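Local coordinates for sterol regulatory element-binding protein cleavage-activating protein (Schizosaccharomyces pombe, PDB 4YHC) that escorts the membrane-bound transcription factor precursor sre1 for processing when sterol or oxygen is low, the present chain being the WD40 domain of this escort, at residues Phe152-Glu157 with Ala161-Val166; Asn137-Val142 with Tyr201-Pro206; Ser214-Tyr219 with Leu255-Leu260. The protein carries 9 engineered substitutions. All blocks are in the same frame, centred on the assembly; numbering follows the deposited sequence.

Contact 1: Phe152-Glu157 with Ala161-Val166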
# COMPACT_ATOMS: atom_id res chain seq x y z
N PHE A 152 11.84 17.01 7.31
CA PHE A 152 11.68 17.57 8.62
C PHE A 152 12.15 16.57 9.61
O PHE A 152 11.93 15.38 9.48
CB PHE A 152 10.25 17.87 8.91
CG PHE A 152 9.67 18.99 8.09
CD1 PHE A 152 9.04 18.74 6.90
CD2 PHE A 152 9.65 20.29 8.57
CE1 PHE A 152 8.47 19.75 6.16
CE2 PHE A 152 9.05 21.30 7.86
CZ PHE A 152 8.45 21.04 6.65
N SER A 153 12.86 17.05 10.62
CA SER A 153 13.22 16.18 11.74
C SER A 153 12.17 16.41 12.80
O SER A 153 11.86 17.56 13.17
CB SER A 153 14.61 16.51 12.32
OG SER A 153 14.83 15.68 13.43
N LEU A 154 11.58 15.30 13.24
CA LEU A 154 10.48 15.31 14.17
C LEU A 154 10.89 14.51 15.36
O LEU A 154 11.20 13.33 15.22
CB LEU A 154 9.24 14.71 13.49
CG LEU A 154 8.00 14.50 14.32
CD1 LEU A 154 7.48 15.80 14.95
CD2 LEU A 154 6.94 13.85 13.44
N THR A 155 10.89 15.13 16.53
CA THR A 155 11.12 14.38 17.77
C THR A 155 9.86 14.34 18.59
O THR A 155 9.21 15.36 18.81
CB THR A 155 12.26 14.95 18.64
OG1 THR A 155 13.47 14.93 17.90
CG2 THR A 155 12.48 14.07 19.84
N ILE A 156 9.53 13.17 19.09
CA ILE A 156 8.33 12.99 19.85
C ILE A 156 8.68 12.46 21.22
O ILE A 156 9.48 11.54 21.36
CB ILE A 156 7.37 12.03 19.14
CG1 ILE A 156 6.87 12.70 17.87
CG2 ILE A 156 6.23 11.62 20.06
CD1 ILE A 156 5.82 11.87 17.13
N GLU A 157 8.06 13.08 22.23
CA GLU A 157 8.21 12.65 23.61
C GLU A 157 6.85 12.42 24.25
O GLU A 157 5.82 12.53 23.61
CB GLU A 157 9.00 13.69 24.38
CG GLU A 157 10.42 13.82 23.89
CD GLU A 157 11.29 14.61 24.83
OE1 GLU A 157 11.93 15.57 24.36
OE2 GLU A 157 11.34 14.27 26.04
N ALA A 161 6.22 17.40 21.24
CA ALA A 161 7.11 17.19 20.11
C ALA A 161 7.72 18.49 19.62
O ALA A 161 7.25 19.56 19.95
CB ALA A 161 6.34 16.50 19.00
N ASP A 162 8.79 18.36 18.83
CA ASP A 162 9.47 19.46 18.16
C ASP A 162 9.69 19.04 16.73
O ASP A 162 9.81 17.81 16.45
CB ASP A 162 10.83 19.74 18.78
CG ASP A 162 10.73 20.43 20.12
OD1 ASP A 162 10.17 21.54 20.16
OD2 ASP A 162 11.21 19.86 21.14
N ILE A 163 9.75 20.02 15.84
CA ILE A 163 10.02 19.78 14.47
C ILE A 163 11.00 20.82 13.87
O ILE A 163 11.06 21.90 14.34
CB ILE A 163 8.68 19.70 13.70
CG1 ILE A 163 8.88 18.97 12.40
CG2 ILE A 163 8.05 21.09 13.43
CD1 ILE A 163 7.54 18.74 11.69
N ALA A 164 11.79 20.45 12.88
CA ALA A 164 12.68 21.39 12.16
C ALA A 164 12.86 20.93 10.74
O ALA A 164 13.10 19.75 10.53
CB ALA A 164 14.05 21.43 12.83
N LEU A 165 12.71 21.85 9.78
CA LEU A 165 13.07 21.64 8.37
C LEU A 165 14.55 21.46 8.29
O LEU A 165 15.27 22.36 8.64
CB LEU A 165 12.66 22.87 7.57
CG LEU A 165 12.59 22.82 6.03
CD1 LEU A 165 13.73 23.55 5.34
CD2 LEU A 165 12.46 21.40 5.47
N VAL A 166 15.02 20.28 7.93
CA VAL A 166 16.46 20.04 7.95
C VAL A 166 17.04 20.01 6.53
O VAL A 166 18.16 20.40 6.33
CB VAL A 166 16.89 18.78 8.75
CG1 VAL A 166 16.87 19.04 10.25
CG2 VAL A 166 16.07 17.58 8.43
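Four backbone hydrogen bonds tie Phe152-Ile156 to Ala161-Val166 as the antiparallel outer hairpin of a four-stranded propeller blade. Ser153 and Ala164 form one hydrogen-bonded pair, with Ser153 N 2.7 Å from Ala164 O and Ala164 N 2.9 Å from Ser153 O; Thr155 and Asp162 form the next. The non-hydrogen-bonded pair Leu154-Ile163 lies between them, with Phe152-Leu165 and Ile156-Ala161 at the two ends, and the side chains of all three share one face of the sheet. CA-H...O contacts, such as Ile163 CA to Ser153 O at 3.2 Å, supplement the N-H bonds.

The apolar contacts gather on that face. Leu165 lays its CD2 methyl over the centre of the Phe152 ring, 4.1 Å from the centroid and only 9° off the normal, a clear CH-pi contact. Ile163 reaches the same residue obliquely: with CG1 anti to its backbone N (chi1 -159°), CG1 comes 3.9 Å from Phe152 CB. Farther along, Ile156 CG1 rests on the small Ala161 CB at 4.0 Å. Ser153, Thr155 and Asp162 lie on the other face, where short polar side chains suit partly exposed or exposed positions.

The chemistry is thus divided: main-chain bonds set the register, while aliphatic side chains and one aromatic ring make a greasy face, from which Ile156, Ala161 and Ile163 touch strand 106-112 of the preceding blade.

Contact 2: Asn137-Val142 with Tyr201-Pro206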
# COMPACT_ATOMS: atom_id res chain seq x y z
N ASN A 137 12.58 9.60 17.34
CA ASN A 137 12.89 10.50 16.27
C ASN A 137 12.43 9.98 14.91
O ASN A 137 12.51 8.78 14.67
CB ASN A 137 14.39 10.68 16.23
CG ASN A 137 14.76 11.79 15.33
OD1 ASN A 137 15.47 11.61 14.33
ND2 ASN A 137 14.22 12.96 15.61
N PHE A 138 11.93 10.87 14.06
CA PHE A 138 11.46 10.52 12.73
C PHE A 138 11.96 11.54 11.76
O PHE A 138 12.20 12.67 12.14
CB PHE A 138 9.92 10.53 12.62
CG PHE A 138 9.22 9.51 13.48
CD1 PHE A 138 9.09 8.17 13.07
CD2 PHE A 138 8.73 9.87 14.71
CE1 PHE A 138 8.43 7.25 13.85
CE2 PHE A 138 8.07 8.94 15.51
CZ PHE A 138 7.93 7.63 15.10
N GLU A 139 12.07 11.13 10.50
CA GLU A 139 12.06 12.07 9.39
C GLU A 139 10.73 12.08 8.67
O GLU A 139 10.21 11.04 8.31
CB GLU A 139 13.22 11.75 8.48
CG GLU A 139 14.54 11.99 9.19
CD GLU A 139 15.73 11.62 8.37
OE1 GLU A 139 15.83 10.41 8.01
OE2 GLU A 139 16.54 12.55 8.08
N LEU A 140 10.16 13.27 8.53
CA LEU A 140 8.89 13.46 7.89
C LEU A 140 9.18 14.09 6.56
O LEU A 140 9.68 15.24 6.50
CB LEU A 140 7.98 14.40 8.69
CG LEU A 140 6.53 14.12 8.98
CD1 LEU A 140 5.80 15.42 9.39
CD2 LEU A 140 5.78 13.39 7.89
N VAL A 141 8.86 13.37 5.48
CA VAL A 141 9.22 13.83 4.15
C VAL A 141 7.98 14.31 3.42
O VAL A 141 6.94 13.62 3.35
CB VAL A 141 9.90 12.70 3.36
CG1 VAL A 141 10.28 13.15 1.96
CG2 VAL A 141 11.13 12.20 4.12
N VAL A 142 8.09 15.48 2.83
CA VAL A 142 7.02 16.08 2.10
C VAL A 142 7.46 16.28 0.68
O VAL A 142 8.43 17.00 0.41
CB VAL A 142 6.66 17.45 2.72
CG1 VAL A 142 5.50 18.08 1.96
CG2 VAL A 142 6.24 17.24 4.15
N TYR A 201 17.10 9.70 -3.60
CA TYR A 201 17.89 10.30 -2.48
C TYR A 201 18.03 9.33 -1.31
O TYR A 201 17.03 8.90 -0.72
CB TYR A 201 17.22 11.54 -1.94
CG TYR A 201 17.55 12.78 -2.71
CD1 TYR A 201 18.67 13.53 -2.38
CD2 TYR A 201 16.74 13.20 -3.74
CE1 TYR A 201 18.98 14.65 -3.08
CE2 TYR A 201 17.05 14.31 -4.46
CZ TYR A 201 18.16 15.02 -4.13
OH TYR A 201 18.43 16.14 -4.82
N SER A 202 19.27 8.98 -0.99
CA SER A 202 19.57 8.05 0.10
C SER A 202 20.40 8.67 1.20
O SER A 202 21.35 9.43 0.94
CB SER A 202 20.30 6.85 -0.41
OG SER A 202 19.53 6.25 -1.42
N LYS A 203 20.06 8.30 2.43
CA LYS A 203 20.70 8.82 3.61
C LYS A 203 21.79 7.87 4.07
O LYS A 203 21.53 6.73 4.44
CB LYS A 203 19.66 8.97 4.73
CG LYS A 203 19.93 10.14 5.67
CD LYS A 203 19.48 9.89 7.08
CE LYS A 203 19.15 11.19 7.81
NZ LYS A 203 20.08 12.33 7.57
N LYS A 204 23.03 8.34 4.04
CA LYS A 204 24.10 7.64 4.77
C LYS A 204 24.69 8.54 5.86
O LYS A 204 25.21 9.64 5.58
CB LYS A 204 25.19 7.09 3.83
CG LYS A 204 25.01 5.61 3.46
CD LYS A 204 25.12 4.68 4.67
CE LYS A 204 24.59 3.29 4.39
NZ LYS A 204 25.67 2.29 4.16
N GLY A 205 24.56 8.09 7.10
CA GLY A 205 24.93 8.88 8.25
C GLY A 205 24.13 10.17 8.23
O GLY A 205 22.93 10.14 8.11
N PRO A 206 24.80 11.33 8.34
CA PRO A 206 24.03 12.56 8.44
C PRO A 206 23.62 13.12 7.09
O PRO A 206 22.88 14.08 7.07
CB PRO A 206 25.02 13.54 9.09
CG PRO A 206 26.38 13.06 8.66
CD PRO A 206 26.26 11.59 8.30
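Glu139 OE2 lies 3.6 Å from Lys203 NZ, a long salt bridge probably held more by charge attraction than by a directed bond. The carboxylate meets the end of the lysine chain as much as its ammonium group: Lys203 CE is 3.0 Å from Glu139 OE2, tight enough to leave the exact placement of the lysine end uncertain, and 3.4 Å from Glu139 OE1, while Lys203 CD stands 3.8 Å from Glu139 OE1.

In the WD40 beta-propeller the two strands belong to consecutive blades, predicted repeats WD 3 and WD 4, and the pair bridges the seam between their sheets. Trp208 of strand 207-212 touches both side chains, so the ion pair runs beside an aromatic residue.

The two side chains approach from opposite directions and bridge two well-separated strands, since Glu139 CA and Lys203 CA are 10.9 Å apart. Glu139 stays extended beyond CG (chi2 177°) and so carries its carboxylate well out from strand 136-144. Lys203 answers from strand 198-204 with a chain bent at chi2 and chi4, so that CE, not NZ, is its atom nearest the carboxylate. The length of both side chains lets them meet although their backbones are far apart. Glu139 is buried, where an acid would probably be costly without a positive charge at hand; Lys203, only partly exposed itself, probably offsets that cost.

Contact 3: Ser214-Tyr219 with Leu255-Leu260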
# COMPACT_ATOMS: atom_id res chain seq x y z
N SER A 214 19.29 3.55 -13.58
CA SER A 214 19.20 3.15 -15.00
C SER A 214 18.19 2.03 -15.21
O SER A 214 18.33 0.96 -14.61
CB SER A 214 20.56 2.65 -15.51
OG SER A 214 21.63 3.46 -15.05
N GLN A 215 17.18 2.24 -16.06
CA GLN A 215 16.42 1.08 -16.60
C GLN A 215 17.27 0.15 -17.50
O GLN A 215 18.37 0.49 -17.90
CB GLN A 215 15.23 1.55 -17.40
CG GLN A 215 15.63 2.39 -18.60
CD GLN A 215 14.57 2.35 -19.65
OE1 GLN A 215 13.83 3.31 -19.85
NE2 GLN A 215 14.45 1.22 -20.30
N ASN A 216 16.68 -0.98 -17.85
CA ASN A 216 17.26 -1.94 -18.76
C ASN A 216 17.63 -1.19 -20.08
O ASN A 216 16.80 -0.55 -20.72
CB ASN A 216 16.28 -3.14 -18.93
CG ASN A 216 16.86 -4.27 -19.76
OD1 ASN A 216 17.51 -4.03 -20.78
ND2 ASN A 216 16.55 -5.50 -19.38
N LYS A 217 18.90 -1.15 -20.38
CA LYS A 217 19.43 -0.44 -21.54
C LYS A 217 18.86 -0.90 -22.89
O LYS A 217 18.92 -0.15 -23.84
CB LYS A 217 20.94 -0.50 -21.57
CG LYS A 217 21.58 -1.74 -20.93
CD LYS A 217 21.65 -1.68 -19.40
CE LYS A 217 20.84 -2.78 -18.70
NZ LYS A 217 20.72 -2.41 -17.26
N ASN A 218 18.29 -2.11 -22.97
CA ASN A 218 17.61 -2.56 -24.18
C ASN A 218 16.34 -1.84 -24.47
O ASN A 218 15.77 -2.11 -25.50
CB ASN A 218 17.20 -4.03 -24.08
CG ASN A 218 18.34 -4.98 -24.39
OD1 ASN A 218 19.10 -4.76 -25.30
ND2 ASN A 218 18.46 -6.04 -23.61
N TYR A 219 15.86 -0.99 -23.57
CA TYR A 219 14.49 -0.47 -23.64
C TYR A 219 14.42 1.01 -23.30
O TYR A 219 13.45 1.48 -22.74
CB TYR A 219 13.58 -1.27 -22.71
CG TYR A 219 13.59 -2.76 -23.02
CD1 TYR A 219 12.90 -3.29 -24.14
CD2 TYR A 219 14.28 -3.63 -22.23
CE1 TYR A 219 12.93 -4.65 -24.44
CE2 TYR A 219 14.30 -4.99 -22.51
CZ TYR A 219 13.63 -5.50 -23.61
OH TYR A 219 13.65 -6.86 -23.81
N LEU A 255 18.35 -6.67 -11.34
CA LEU A 255 18.28 -8.09 -11.03
C LEU A 255 17.50 -8.95 -12.03
O LEU A 255 17.79 -10.13 -12.21
CB LEU A 255 17.57 -8.23 -9.65
CG LEU A 255 18.27 -7.58 -8.45
CD1 LEU A 255 17.30 -7.22 -7.34
CD2 LEU A 255 19.22 -8.59 -7.88
N HIS A 256 16.39 -8.39 -12.57
CA HIS A 256 15.61 -9.06 -13.60
C HIS A 256 14.70 -8.07 -14.27
O HIS A 256 14.32 -7.08 -13.64
CB HIS A 256 14.76 -10.10 -12.95
CG HIS A 256 14.04 -11.00 -13.90
ND1 HIS A 256 14.70 -11.85 -14.76
CD2 HIS A 256 12.72 -11.25 -14.05
CE1 HIS A 256 13.82 -12.59 -15.39
NE2 HIS A 256 12.60 -12.23 -14.99
N SER A 257 14.31 -8.37 -15.52
CA SER A 257 13.28 -7.66 -16.24
C SER A 257 12.20 -8.62 -16.49
O SER A 257 12.43 -9.70 -17.03
CB SER A 257 13.81 -7.09 -17.55
OG SER A 257 14.78 -6.14 -17.20
N PHE A 258 11.04 -8.31 -15.96
CA PHE A 258 9.86 -9.12 -16.17
C PHE A 258 9.24 -8.61 -17.47
O PHE A 258 9.35 -7.45 -17.75
CB PHE A 258 8.83 -8.95 -15.01
CG PHE A 258 9.30 -9.51 -13.67
CD1 PHE A 258 10.17 -8.81 -12.88
CD2 PHE A 258 8.88 -10.73 -13.24
CE1 PHE A 258 10.58 -9.29 -11.64
CE2 PHE A 258 9.26 -11.21 -11.99
CZ PHE A 258 10.14 -10.51 -11.22
N THR A 259 8.58 -9.47 -18.23
CA THR A 259 7.92 -9.05 -19.48
C THR A 259 6.44 -8.85 -19.23
O THR A 259 5.79 -9.75 -18.72
CB THR A 259 8.09 -10.14 -20.59
OG1 THR A 259 9.48 -10.38 -20.76
CG2 THR A 259 7.55 -9.62 -21.92
N LEU A 260 5.97 -7.62 -19.49
CA LEU A 260 4.58 -7.23 -19.26
C LEU A 260 4.04 -6.45 -20.45
O LEU A 260 4.79 -5.87 -21.22
CB LEU A 260 4.43 -6.33 -17.99
CG LEU A 260 4.70 -7.13 -16.71
CD1 LEU A 260 4.72 -6.14 -15.54
CD2 LEU A 260 3.70 -8.25 -16.43
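Asn216 reaches across to Ser257 with its amide nitrogen, ND2 lying 2.9 Å from Ser257 OG in a nearly straight hydrogen bond (168° at the hydrogen). The hydroxyl sits only 5° out of the amide plane, so the N-H is well aimed. The carbon CG is anti to the backbone N (chi1 -174°), which extends the amide from the loop to the strand. The carbonyl oxygen of the same amide faces back to the loop: Asn218 N donates to Asn216 OD1 at 3.0 Å, in the carbonyl plane, and these two bonds fix the amide's rotation.

Asp245 of strand 243-248 ties both partners together, one carboxylate oxygen bonding Ser257 OG and the other Asn216 N. Asn216 O is gripped too, by Gln215 NE2 at 3.0 Å and Tyr219 N at 3.0 Å, arriving from opposite faces of the carbonyl plane. Replacing Asn216 with an alanine would probably leave Ser257 OG without its amide donor and Asn218 N without its acceptor, making the turn looser.

An amide suits this place by donating and accepting at once: the result is an Asx turn in the loop between two propeller blades, fastened to outer strand 253-259 of the second.

Overall arrangement
Contacts 1 and 2 are neighbours, with centres 12 Å apart, and share one four-stranded antiparallel sheet: strands 136-144 and 148-156 are adjacent in it, joined by backbone bonds between Phe138 and Leu154 and between Leu140 and Phe152. Contact 1 closes the outer hairpin of that blade and is nested along the chain within the loop closed by contact 2, which reaches into the next sheet. Contact 3 follows in series, its centre about 29 Å from that of contact 2 and 39 Å from that of contact 1. Contact 1 thus lies within a blade, contact 2 between blades, and contact 3 holds an inter-blade loop on the edge strand of the blade it leads into, all in the region implicated by similarity in sre1 binding.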